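PDB 5M45: acetone carboxylase alpha subunit from Xanthobacter autotrophicus Py2, which forms the manganese-carrying, hydantoinase B/oxoprolinase-type subunit of a six-chain assembly shared with another protein. Local coordinates for residues E85-L90 and E489-A494; T227-L232 and E449-N454; C320-T323 and T329-L332. All coordinates share one frame; numbering follows the deposited sequence.

Interactions 1 and 2 lie on one side of the chain's centre, interaction 3 on the other, with nearest atoms about 23 Å from the first and about 28 Å from the second. The first two are neighbours: strand 450-454, used by interaction 2, and helix 488-494, used by interaction 1, meet where His-451 NE2 bonds to the Ala-494 carbonyl. Interaction 1 is largely buried and rests on van der Waals contact, with no hydrogen bond directly across it. Interaction 2, partly buried, joins a water-bridged salt bridge to a buried aromatic pair. Interaction 3 is a local hairpin, bonded through its backbone, with one apolar face and one polar.

Interaction 1 (E85-L90 and E489-A494); sequences EQEGEL and EIWELA
Glu-87 and Trp-491 make the close part of this contact. Their side chains reach toward each other, and Glu-87 OE2 lies 3.1 Å from Trp-491 CZ2 and 3.5 Å from Trp-491 CH2, on the benzene half of the indole. The oxygen approaches obliquely, with the carboxylate and ring planes 24° apart. A bend at chi2 (63°) folds the glutamate chain so that the carboxylate reaches the indole. The pyrrole side is held separately: Trp-491 NE1 bonds to the carbonyl of Met-485, which should limit rotation of the ring. The other carboxylate oxygen, Glu-87 OE1, sits near Asp-484 OD1, a close approach of two acidic groups that is probably unfavourable if both are charged.

Next to it the packing is looser. Gln-86 stretches out with CG anti to the backbone N, and its OE1 stands 3.8 Å from Ile-490 CB, about as far from the two branches beyond it. Nothing polar passes between these two side chains; both ends of the amide are hydrogen-bonded outside the two segments, NE2 to Asp-487 OD2. This end is partly exposed and also packs on a basic side chain of a chain of another protein. The backbones stay well apart, Gln-86 CA lying 8.7 Å from Ile-490 CA.

After helix 82-85, Gly-88 leaves helical geometry with positive phi, its carbonyl bonded by Arg-72, and the chain turns into strand 90-95. Helix 488-494 faces this corner, with Ile-490 and Trp-491 both packing on Pro-82 and the indole also touching Tyr-499 and Arg-502 of strand 497-504.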
ATOM      1  N   GLU A  85      20.579  13.264   7.842  1.00 14.89           N
ATOM      2  CA  GLU A  85      22.010  13.593   7.845  1.00 16.33           C
ATOM      3  C   GLU A  85      22.398  14.895   8.596  1.00 16.53           C
ATOM      4  O   GLU A  85      23.430  14.928   9.294  1.00 16.65           O
ATOM      5  CB  GLU A  85      22.523  13.638   6.406  1.00 17.38           C
ATOM      6  CG  GLU A  85      24.043  13.668   6.313  1.00 18.88           C
ATOM      7  CD  GLU A  85      24.697  15.044   6.508  1.00 20.30           C
ATOM      8  OE1 GLU A  85      25.884  15.016   6.952  1.00 22.60           O
ATOM      9  OE2 GLU A  85      24.075  16.112   6.241  1.00 21.34           O
ATOM     10  N   GLN A  86      21.598  15.948   8.445  1.00 16.99           N
ATOM     11  CA  GLN A  86      21.891  17.234   9.099  1.00 17.25           C
ATOM     12  C   GLN A  86      21.008  17.443  10.349  1.00 17.45           C
ATOM     13  O   GLN A  86      21.525  17.684  11.434  1.00 17.00           O
ATOM     14  CB  GLN A  86      21.740  18.415   8.135  1.00 17.50           C
ATOM     15  CG  GLN A  86      22.101  19.737   8.817  1.00 17.56           C
ATOM     16  CD  GLN A  86      22.268  20.934   7.888  1.00 17.76           C
ATOM     17  OE1 GLN A  86      21.382  21.326   7.138  1.00 17.54           O
ATOM     18  NE2 GLN A  86      23.430  21.555   7.975  1.00 18.50           N
ATOM     19  N   GLU A  87      19.689  17.378  10.194  1.00 17.72           N
ATOM     20  CA  GLU A  87      18.779  17.573  11.339  1.00 18.41           C
ATOM     21  C   GLU A  87      18.837  16.490  12.438  1.00 17.21           C
ATOM     22  O   GLU A  87      18.430  16.755  13.561  1.00 16.50           O
ATOM     23  CB  GLU A  87      17.328  17.680  10.889  1.00 20.28           C
ATOM     24  CG  GLU A  87      16.804  19.084  10.683  1.00 22.88           C
ATOM     25  CD  GLU A  87      17.546  19.760   9.613  1.00 24.99           C
ATOM     26  OE1 GLU A  87      18.390  20.614  10.012  1.00 27.20           O
ATOM     27  OE2 GLU A  87      17.312  19.356   8.412  1.00 27.13           O
ATOM     28  N   GLY A  88      19.282  15.275  12.107  1.00 15.99           N
ATOM     29  CA  GLY A  88      19.397  14.224  13.102  1.00 15.20           C
ATOM     30  C   GLY A  88      18.064  13.630  13.567  1.00 14.45           C
ATOM     31  O   GLY A  88      17.951  13.202  14.737  1.00 14.14           O
ATOM     32  N   GLU A  89      17.084  13.556  12.665  1.00 13.59           N
ATOM     33  CA  GLU A  89      15.772  12.935  12.994  1.00 13.28           C
ATOM     34  C   GLU A  89      15.855  11.407  12.859  1.00 12.87           C
ATOM     35  O   GLU A  89      15.310  10.803  11.924  1.00 13.01           O
ATOM     36  CB  GLU A  89      14.615  13.553  12.190  1.00 13.09           C
ATOM     37  CG  GLU A  89      14.597  15.089  12.086  1.00 13.20           C
ATOM     38  CD  GLU A  89      14.724  15.857  13.388  1.00 13.22           C
ATOM     39  OE1 GLU A  89      14.902  17.093  13.324  1.00 13.49           O
ATOM     40  OE2 GLU A  89      14.624  15.258  14.510  1.00 13.11           O
ATOM     41  N   LEU A  90      16.629  10.813  13.775  1.00 12.56           N
ATOM     42  CA  LEU A  90      16.833   9.365  13.898  1.00 12.38           C
ATOM     43  C   LEU A  90      17.108   9.037  15.364  1.00 12.20           C
ATOM     44  O   LEU A  90      17.380   9.937  16.161  1.00 12.16           O
ATOM     45  CB  LEU A  90      17.965   8.836  12.976  1.00 12.35           C
ATOM     46  CG  LEU A  90      19.430   9.036  13.368  1.00 12.60           C
ATOM     47  CD1 LEU A  90      20.348   8.169  12.506  1.00 12.85           C
ATOM     48  CD2 LEU A  90      19.849  10.499  13.312  1.00 12.72           C
ATOM     49  N   GLU A 489      21.436  26.272   1.939  1.00 13.51           N
ATOM     50  CA  GLU A 489      22.139  25.694   0.794  1.00 13.73           C
ATOM     51  C   GLU A 489      21.930  24.163   0.710  1.00 13.56           C
ATOM     52  O   GLU A 489      21.963  23.583  -0.406  1.00 13.68           O
ATOM     53  CB  GLU A 489      23.637  26.032   0.794  1.00 13.95           C
ATOM     54  CG  GLU A 489      23.910  27.523   0.549  1.00 14.05           C
ATOM     55  CD  GLU A 489      25.374  27.926   0.622  1.00 14.29           C
ATOM     56  OE1 GLU A 489      26.219  27.213   1.178  1.00 14.10           O
ATOM     57  OE2 GLU A 489      25.655  29.062   0.165  1.00 14.61           O
ATOM     58  N   ILE A 490      21.740  23.529   1.867  1.00 13.26           N
ATOM     59  CA  ILE A 490      21.446  22.095   1.936  1.00 13.16           C
ATOM     60  C   ILE A 490      19.981  21.795   1.500  1.00 12.97           C
ATOM     61  O   ILE A 490      19.753  20.878   0.692  1.00 12.98           O
ATOM     62  CB  ILE A 490      21.743  21.517   3.349  1.00 13.10           C
ATOM     63  CG1 ILE A 490      23.230  21.621   3.670  1.00 13.35           C
ATOM     64  CG2 ILE A 490      21.282  20.067   3.465  1.00 13.02           C
ATOM     65  CD1 ILE A 490      24.187  20.774   2.838  1.00 13.50           C
ATOM     66  N   TRP A 491      19.012  22.558   2.012  1.00 12.75           N
ATOM     67  CA  TRP A 491      17.612  22.415   1.561  1.00 12.80           C
ATOM     68  C   TRP A 491      17.474  22.630   0.030  1.00 12.88           C
ATOM     69  O   TRP A 491      16.716  21.905  -0.629  1.00 12.64           O
ATOM     70  CB  TRP A 491      16.645  23.325   2.314  1.00 12.90           C
ATOM     71  CG  TRP A 491      16.402  22.919   3.762  1.00 12.98           C
ATOM     72  CD1 TRP A 491      16.607  23.678   4.861  1.00 13.05           C
ATOM     73  CD2 TRP A 491      15.882  21.676   4.214  1.00 13.05           C
ATOM     74  NE1 TRP A 491      16.269  22.974   5.997  1.00 13.07           N
ATOM     75  CE2 TRP A 491      15.851  21.725   5.625  1.00 13.01           C
ATOM     76  CE3 TRP A 491      15.492  20.493   3.562  1.00 13.09           C
ATOM     77  CZ2 TRP A 491      15.370  20.659   6.405  1.00 12.94           C
ATOM     78  CZ3 TRP A 491      15.040  19.430   4.321  1.00 13.11           C
ATOM     79  CH2 TRP A 491      14.979  19.521   5.749  1.00 12.90           C
ATOM     80  N   GLU A 492      18.270  23.549  -0.523  1.00 13.02           N
ATOM     81  CA  GLU A 492      18.244  23.805  -1.973  1.00 13.40           C
ATOM     82  C   GLU A 492      18.752  22.639  -2.829  1.00 13.77           C
ATOM     83  O   GLU A 492      18.407  22.572  -3.999  1.00 13.88           O
ATOM     84  CB  GLU A 492      18.932  25.143  -2.342  1.00 13.46           C
ATOM     85  CG  GLU A 492      18.078  26.358  -1.949  1.00 13.32           C
ATOM     86  CD  GLU A 492      18.554  27.700  -2.495  1.00 13.47           C
ATOM     87  OE1 GLU A 492      19.519  27.786  -3.322  1.00 13.51           O
ATOM     88  OE2 GLU A 492      17.949  28.730  -2.072  1.00 13.36           O
ATOM     89  N   LEU A 493      19.557  21.724  -2.257  1.00 14.24           N
ATOM     90  CA  LEU A 493      19.946  20.485  -2.928  1.00 14.76           C
ATOM     91  C   LEU A 493      18.847  19.417  -2.937  1.00 14.91           C
ATOM     92  O   LEU A 493      18.898  18.472  -3.742  1.00 15.44           O
ATOM     93  CB  LEU A 493      21.162  19.839  -2.256  1.00 15.03           C
ATOM     94  CG  LEU A 493      22.469  20.606  -2.090  1.00 15.53           C
ATOM     95  CD1 LEU A 493      23.484  19.662  -1.434  1.00 15.68           C
ATOM     96  CD2 LEU A 493      23.019  21.145  -3.416  1.00 15.83           C
ATOM     97  N   ALA A 494      17.901  19.530  -2.002  1.00 14.84           N
ATOM     98  CA  ALA A 494      16.839  18.538  -1.822  1.00 14.58           C
ATOM     99  C   ALA A 494      15.431  19.015  -2.214  1.00 14.32           C
ATOM    100  O   ALA A 494      14.468  18.233  -2.018  1.00 14.19           O
ATOM    101  CB  ALA A 494      16.840  18.081  -0.361  1.00 14.56           C
TER

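Interaction 2 (T227-L232 and E449-N454); sequences TRYWML and EIHAVN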
ATOM      1  N   THR A 227      12.743   7.257  -3.873  1.00 12.31           N
ATOM      2  CA  THR A 227      13.405   5.943  -3.806  1.00 12.74           C
ATOM      3  C   THR A 227      14.863   5.963  -3.301  1.00 13.26           C
ATOM      4  O   THR A 227      15.216   5.182  -2.403  1.00 13.01           O
ATOM      5  CB  THR A 227      13.335   5.267  -5.183  1.00 12.76           C
ATOM      6  OG1 THR A 227      11.954   5.138  -5.580  1.00 12.81           O
ATOM      7  CG2 THR A 227      13.998   3.882  -5.135  1.00 12.76           C
ATOM      8  N   ARG A 228      15.712   6.806  -3.892  1.00 14.25           N
ATOM      9  CA  ARG A 228      17.131   6.823  -3.532  1.00 15.30           C
ATOM     10  C   ARG A 228      17.300   7.233  -2.042  1.00 14.46           C
ATOM     11  O   ARG A 228      18.118   6.674  -1.330  1.00 13.77           O
ATOM     12  CB  ARG A 228      17.956   7.765  -4.457  1.00 17.42           C
ATOM     13  CG  ARG A 228      19.444   7.769  -4.128  1.00 20.05           C
ATOM     14  CD  ARG A 228      20.333   8.797  -4.944  1.00 22.51           C
ATOM     15  NE  ARG A 228      19.788  10.183  -4.970  1.00 24.66           N
ATOM     16  CZ  ARG A 228      18.929  10.654  -5.904  1.00 25.56           C
ATOM     17  NH1 ARG A 228      18.457   9.870  -6.889  1.00 25.26           N
ATOM     18  NH2 ARG A 228      18.501  11.934  -5.851  1.00 26.14           N
ATOM     19  N   TYR A 229      16.495   8.205  -1.596  1.00 14.03           N
ATOM     20  CA  TYR A 229      16.542   8.705  -0.213  1.00 13.70           C
ATOM     21  C   TYR A 229      16.084   7.621   0.758  1.00 13.27           C
ATOM     22  O   TYR A 229      16.744   7.380   1.771  1.00 12.98           O
ATOM     23  CB  TYR A 229      15.698   9.993  -0.066  1.00 14.05           C
ATOM     24  CG  TYR A 229      16.223  11.145  -0.912  1.00 14.32           C
ATOM     25  CD1 TYR A 229      15.733  11.342  -2.207  1.00 14.70           C
ATOM     26  CD2 TYR A 229      17.162  12.055  -0.408  1.00 14.52           C
ATOM     27  CE1 TYR A 229      16.212  12.373  -3.019  1.00 15.12           C
ATOM     28  CE2 TYR A 229      17.631  13.098  -1.179  1.00 14.93           C
ATOM     29  CZ  TYR A 229      17.132  13.274  -2.474  1.00 15.33           C
ATOM     30  OH  TYR A 229      17.606  14.300  -3.258  1.00 16.47           O
ATOM     31  N   TRP A 230      14.989   6.940   0.398  1.00 12.91           N
ATOM     32  CA  TRP A 230      14.498   5.724   1.100  1.00 12.78           C
ATOM     33  C   TRP A 230      15.616   4.660   1.298  1.00 12.66           C
ATOM     34  O   TRP A 230      15.794   4.127   2.392  1.00 12.28           O
ATOM     35  CB  TRP A 230      13.288   5.098   0.329  1.00 12.72           C
ATOM     36  CG  TRP A 230      12.921   3.734   0.773  1.00 12.70           C
ATOM     37  CD1 TRP A 230      13.494   2.561   0.366  1.00 12.87           C
ATOM     38  CD2 TRP A 230      11.937   3.377   1.765  1.00 12.81           C
ATOM     39  NE1 TRP A 230      12.916   1.498   1.020  1.00 12.92           N
ATOM     40  CE2 TRP A 230      11.969   1.972   1.894  1.00 12.82           C
ATOM     41  CE3 TRP A 230      11.042   4.107   2.553  1.00 12.80           C
ATOM     42  CZ2 TRP A 230      11.112   1.268   2.761  1.00 12.77           C
ATOM     43  CZ3 TRP A 230      10.159   3.405   3.406  1.00 12.75           C
ATOM     44  CH2 TRP A 230      10.232   1.984   3.505  1.00 12.78           C
ATOM     45  N   MET A 231      16.324   4.363   0.214  1.00 12.76           N
ATOM     46  CA  MET A 231      17.370   3.311   0.199  1.00 12.87           C
ATOM     47  C   MET A 231      18.512   3.632   1.189  1.00 12.73           C
ATOM     48  O   MET A 231      18.937   2.756   1.975  1.00 12.54           O
ATOM     49  CB  MET A 231      17.929   3.088  -1.216  1.00 13.26           C
ATOM     50  CG  MET A 231      16.942   2.377  -2.165  1.00 13.54           C
ATOM     51  SD  MET A 231      17.460   2.350  -3.903  1.00 13.97           S
ATOM     52  CE  MET A 231      18.724   1.115  -3.772  1.00 14.16           C
ATOM     53  N   LEU A 232      18.976   4.899   1.177  1.00 12.78           N
ATOM     54  CA  LEU A 232      20.058   5.280   2.064  1.00 12.93           C
ATOM     55  C   LEU A 232      19.598   5.420   3.546  1.00 12.89           C
ATOM     56  O   LEU A 232      20.403   5.192   4.468  1.00 12.78           O
ATOM     57  CB  LEU A 232      20.824   6.509   1.540  1.00 13.05           C
ATOM     58  CG  LEU A 232      21.663   6.205   0.280  1.00 13.34           C
ATOM     59  CD1 LEU A 232      22.057   7.456  -0.484  1.00 13.48           C
ATOM     60  CD2 LEU A 232      22.900   5.389   0.613  1.00 13.38           C
ATOM     61  N   GLU A 449      13.912  13.820 -11.828  1.00 17.38           N
ATOM     62  CA  GLU A 449      13.429  12.588 -11.195  1.00 17.87           C
ATOM     63  C   GLU A 449      12.135  12.860 -10.428  1.00 16.24           C
ATOM     64  O   GLU A 449      11.873  13.972  -9.992  1.00 15.22           O
ATOM     65  CB  GLU A 449      14.454  12.047 -10.200  1.00 19.53           C
ATOM     66  CG  GLU A 449      15.710  11.543 -10.894  1.00 22.06           C
ATOM     67  CD  GLU A 449      16.650  10.729  -9.984  1.00 24.44           C
ATOM     68  OE1 GLU A 449      17.441   9.897 -10.579  1.00 27.02           O
ATOM     69  OE2 GLU A 449      16.591  10.925  -8.739  1.00 25.21           O
ATOM     70  N   ILE A 450      11.346  11.815 -10.253  1.00 15.34           N
ATOM     71  CA  ILE A 450      10.182  11.836  -9.413  1.00 14.53           C
ATOM     72  C   ILE A 450      10.636  12.137  -7.985  1.00 13.89           C
ATOM     73  O   ILE A 450      11.634  11.561  -7.504  1.00 14.16           O
ATOM     74  CB  ILE A 450       9.406  10.497  -9.504  1.00 14.42           C
ATOM     75  CG1 ILE A 450       8.786  10.348 -10.916  1.00 14.69           C
ATOM     76  CG2 ILE A 450       8.353  10.383  -8.406  1.00 14.13           C
ATOM     77  CD1 ILE A 450       8.162   8.995 -11.192  1.00 14.69           C
ATOM     78  N   HIS A 451       9.892  13.008  -7.307  1.00 13.15           N
ATOM     79  CA  HIS A 451      10.309  13.542  -6.004  1.00 12.74           C
ATOM     80  C   HIS A 451       9.151  14.033  -5.129  1.00 12.33           C
ATOM     81  O   HIS A 451       8.025  14.275  -5.616  1.00 11.97           O
ATOM     82  CB  HIS A 451      11.307  14.707  -6.279  1.00 12.74           C
ATOM     83  CG  HIS A 451      12.100  15.158  -5.092  1.00 12.63           C
ATOM     84  ND1 HIS A 451      12.942  14.321  -4.382  1.00 12.65           N
ATOM     85  CD2 HIS A 451      12.254  16.385  -4.555  1.00 12.61           C
ATOM     86  CE1 HIS A 451      13.563  15.014  -3.439  1.00 12.68           C
ATOM     87  NE2 HIS A 451      13.152  16.270  -3.519  1.00 12.63           N
ATOM     88  N   ALA A 452       9.453  14.169  -3.834  1.00 12.16           N
ATOM     89  CA  ALA A 452       8.591  14.860  -2.882  1.00 12.13           C
ATOM     90  C   ALA A 452       9.467  15.640  -1.899  1.00 12.10           C
ATOM     91  O   ALA A 452      10.642  15.329  -1.722  1.00 12.19           O
ATOM     92  CB  ALA A 452       7.700  13.873  -2.132  1.00 12.02           C
ATOM     93  N   VAL A 453       8.890  16.680  -1.324  1.00 12.08           N
ATOM     94  CA  VAL A 453       9.561  17.504  -0.308  1.00 12.02           C
ATOM     95  C   VAL A 453       8.753  17.521   1.013  1.00 11.91           C
ATOM     96  O   VAL A 453       7.517  17.304   1.017  1.00 11.82           O
ATOM     97  CB  VAL A 453       9.853  18.943  -0.789  1.00 12.06           C
ATOM     98  CG1 VAL A 453      10.704  18.907  -2.045  1.00 12.27           C
ATOM     99  CG2 VAL A 453       8.591  19.758  -1.090  1.00 12.09           C
ATOM    100  N   ASN A 454       9.478  17.747   2.106  1.00 11.77           N
ATOM    101  CA  ASN A 454       8.892  17.851   3.433  1.00 11.85           C
ATOM    102  C   ASN A 454       9.884  18.592   4.332  1.00 11.92           C
ATOM    103  O   ASN A 454      10.752  17.968   4.940  1.00 11.86           O
ATOM    104  CB  ASN A 454       8.554  16.476   4.013  1.00 11.80           C
ATOM    105  CG  ASN A 454       7.684  16.574   5.274  1.00 11.81           C
ATOM    106  OD1 ASN A 454       6.478  16.408   5.216  1.00 11.74           O
ATOM    107  ND2 ASN A 454       8.314  16.834   6.425  1.00 11.94           N
TER
HETATM  108  O   HOH W   1      16.114  12.952  -6.894  1.00 24.50           O
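Arg-228 leaves its helix with an extended start and then bends at chi3 (49°), which swings the guanidinium across to Glu-449. The glutamate chain, extended beyond CG, meets it at about a right angle. Arg-228 NH1 donates to Glu-449 OE2 at 2.8 Å in an almost straight bond, 177° at the hydrogen. The oxygen lies in the guanidinium plane and uses its syn lone pair, on the side of OE1. The salt bridge is nevertheless single-pronged, because Glu-449 OE1 stays 3.8 Å from Arg-228 NH1. A water fills in beside it: Arg-228 NH2 donates to this water at 2.8 Å, and the water donates in turn to Glu-449 OE2, also at 2.8 Å. That one oxygen therefore accepts two bonds, and both terminal nitrogens of the arginine are engaged.

The contact joins the first turn of helix 227-255 to the start of strand 450-454 and the residue before it; the strand lies at the margin, within this chain, of a four-stranded antiparallel sheet. Deeper in, Tyr-229 and His-451 carry the join as a buried aromatic pair. Tyr-229 CE1 comes to the edge of the imidazole, 3.8 Å from His-451 CE1. The centroids are 5.6 Å apart and the planes inclined at 49°, so the pair is oblique.

His-451 NE2 bonds to the carbonyl of Ala-494, which should help set the turn of the imidazole and ties the strand to helix 488-494. The contact lies close to a subunit boundary: Thr-227 packs on Arg-393, Met-231 on Pro-766 and Ile-450 on Arg-394 of a second copy of this protein.

Interaction 3 (C320-T323 and T329-L332); sequences CEMT and TWRL
A beta hairpin, strands 313-324 and 330-333, pairs Met-322 with Leu-332 and Thr-323 with Arg-331 across two antiparallel strands. Thr-323 and Arg-331 are the hydrogen-bonded pair: Thr-323 N donates to Arg-331 O at 2.9 Å and Arg-331 N to Thr-323 O at 2.9 Å. The first bond is the straighter, 168° at the hydrogen against 142° for the second. At the non-hydrogen-bonded pair Met-322 CA lies 3.3 Å from Arg-331 O, a CA-H...O contact.

Met-322 and Leu-332 run alongside each other off the same face, with Met-322 CE 4.1 Å from Leu-332 CD2. The thioether also reaches the rim of Trp-330: Met-322 SD is 4.1 Å from Trp-330 CZ3, near the ring plane, a Met-aromatic contact made at the edge. With chi1 at 74° the indole stands on the same face as Leu-332 and turns one side of its ring to that residue, whose CD1 sits 4.0 Å above the Trp-330 ring plane, over the centre. Further along, Cys-320 SG packs on Leu-332 CD2 at 4.0 Å.

The hairpin supplies the two middle strands of a four-stranded mixed sheet, with strand 286-297 beyond one partner and strand 378-381, running parallel, beyond the other. Leu-411 of helix 401-422 packs on Cys-320, Met-322 and Leu-332, and Leu-415 on Trp-330, so that the helix lies against the apolar face. Trp-330 NE1 is satisfied by Thr-378 OG1.

The face of Thr-323 and Arg-331 is polar in character. Arg-331 extends away from the strand, and its guanidinium forms salt bridges to Glu-379 through NH1 and to Glu-775 through NH2.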
ATOM      1  N   CYS A 320      -7.511  16.896  30.399  1.00 14.46           N
ATOM      2  CA  CYS A 320      -6.716  16.012  31.231  1.00 15.08           C
ATOM      3  C   CYS A 320      -6.900  16.350  32.718  1.00 15.19           C
ATOM      4  O   CYS A 320      -6.752  17.528  33.118  1.00 14.79           O
ATOM      5  CB  CYS A 320      -5.226  16.123  30.894  1.00 15.52           C
ATOM      6  SG  CYS A 320      -4.205  15.033  31.956  1.00 16.82           S
ATOM      7  N   GLU A 321      -7.264  15.323  33.492  1.00 15.32           N
ATOM      8  CA  GLU A 321      -7.231  15.369  34.953  1.00 15.99           C
ATOM      9  C   GLU A 321      -5.941  14.670  35.403  1.00 15.85           C
ATOM     10  O   GLU A 321      -5.770  13.438  35.210  1.00 15.54           O
ATOM     11  CB  GLU A 321      -8.472  14.695  35.572  1.00 16.58           C
ATOM     12  CG  GLU A 321      -8.492  14.765  37.095  1.00 17.29           C
ATOM     13  CD  GLU A 321      -9.732  14.157  37.740  1.00 17.94           C
ATOM     14  OE1 GLU A 321      -9.774  14.231  38.985  1.00 18.62           O
ATOM     15  OE2 GLU A 321     -10.624  13.550  37.063  1.00 19.01           O
ATOM     16  N   MET A 322      -5.043  15.451  35.983  1.00 15.88           N
ATOM     17  CA  MET A 322      -3.707  14.972  36.397  1.00 16.74           C
ATOM     18  C   MET A 322      -3.688  14.886  37.950  1.00 16.54           C
ATOM     19  O   MET A 322      -3.954  15.881  38.603  1.00 16.67           O
ATOM     20  CB  MET A 322      -2.598  15.925  35.869  1.00 17.09           C
ATOM     21  CG  MET A 322      -1.158  15.692  36.388  1.00 17.99           C
ATOM     22  SD  MET A 322      -0.061  17.124  36.070  1.00 19.30           S
ATOM     23  CE  MET A 322      -0.041  17.116  34.242  1.00 19.58           C
ATOM     24  N   THR A 323      -3.382  13.718  38.502  1.00 16.61           N
ATOM     25  CA  THR A 323      -3.330  13.489  39.953  1.00 17.09           C
ATOM     26  C   THR A 323      -1.908  13.083  40.378  1.00 17.01           C
ATOM     27  O   THR A 323      -1.399  12.086  39.880  1.00 16.68           O
ATOM     28  CB  THR A 323      -4.320  12.373  40.384  1.00 17.63           C
ATOM     29  OG1 THR A 323      -5.618  12.701  39.924  1.00 17.97           O
ATOM     30  CG2 THR A 323      -4.396  12.240  41.918  1.00 18.16           C
ATOM     31  N   THR A 329       3.621   8.409  42.955  1.00 19.51           N
ATOM     32  CA  THR A 329       2.966   7.940  41.742  1.00 19.16           C
ATOM     33  C   THR A 329       2.137   9.085  41.158  1.00 18.68           C
ATOM     34  O   THR A 329       1.768  10.028  41.863  1.00 18.13           O
ATOM     35  CB  THR A 329       2.056   6.695  41.982  1.00 19.49           C
ATOM     36  OG1 THR A 329       1.047   6.965  42.952  1.00 20.15           O
ATOM     37  CG2 THR A 329       2.866   5.467  42.443  1.00 19.58           C
ATOM     38  N   TRP A 330       1.822   8.984  39.870  1.00 18.23           N
ATOM     39  CA  TRP A 330       0.934   9.966  39.230  1.00 18.02           C
ATOM     40  C   TRP A 330       0.069   9.348  38.120  1.00 17.67           C
ATOM     41  O   TRP A 330       0.336   8.234  37.662  1.00 17.68           O
ATOM     42  CB  TRP A 330       1.682  11.237  38.793  1.00 18.02           C
ATOM     43  CG  TRP A 330       2.564  11.149  37.613  1.00 17.84           C
ATOM     44  CD1 TRP A 330       3.370  10.106  37.257  1.00 17.96           C
ATOM     45  CD2 TRP A 330       2.771  12.162  36.626  1.00 17.69           C
ATOM     46  NE1 TRP A 330       4.035  10.397  36.093  1.00 17.42           N
ATOM     47  CE2 TRP A 330       3.694  11.651  35.687  1.00 17.79           C
ATOM     48  CE3 TRP A 330       2.260  13.458  36.435  1.00 17.92           C
ATOM     49  CZ2 TRP A 330       4.118  12.391  34.591  1.00 17.62           C
ATOM     50  CZ3 TRP A 330       2.661  14.190  35.332  1.00 17.88           C
ATOM     51  CH2 TRP A 330       3.607  13.661  34.424  1.00 17.97           C
ATOM     52  N   ARG A 331      -1.017  10.057  37.779  1.00 16.81           N
ATOM     53  CA  ARG A 331      -2.063   9.527  36.939  1.00 16.75           C
ATOM     54  C   ARG A 331      -2.578  10.614  36.003  1.00 16.25           C
ATOM     55  O   ARG A 331      -2.797  11.756  36.429  1.00 15.89           O
ATOM     56  CB  ARG A 331      -3.192   8.947  37.807  1.00 17.05           C
ATOM     57  CG  ARG A 331      -4.369   8.355  37.057  1.00 17.06           C
ATOM     58  CD  ARG A 331      -5.431   7.886  38.073  1.00 17.51           C
ATOM     59  NE  ARG A 331      -6.584   7.266  37.425  1.00 17.61           N
ATOM     60  CZ  ARG A 331      -6.626   6.026  36.958  1.00 17.76           C
ATOM     61  NH1 ARG A 331      -5.584   5.206  37.091  1.00 18.23           N
ATOM     62  NH2 ARG A 331      -7.724   5.598  36.346  1.00 17.69           N
ATOM     63  N   LEU A 332      -2.764  10.247  34.731  1.00 16.04           N
ATOM     64  CA  LEU A 332      -3.310  11.149  33.719  1.00 15.99           C
ATOM     65  C   LEU A 332      -4.528  10.516  33.055  1.00 15.42           C
ATOM     66  O   LEU A 332      -4.403   9.463  32.431  1.00 15.47           O
ATOM     67  CB  LEU A 332      -2.256  11.496  32.696  1.00 16.71           C
ATOM     68  CG  LEU A 332      -1.071  12.226  33.352  1.00 17.45           C
ATOM     69  CD1 LEU A 332       0.087  11.284  33.553  1.00 17.68           C
ATOM     70  CD2 LEU A 332      -0.607  13.425  32.526  1.00 18.14           C
TER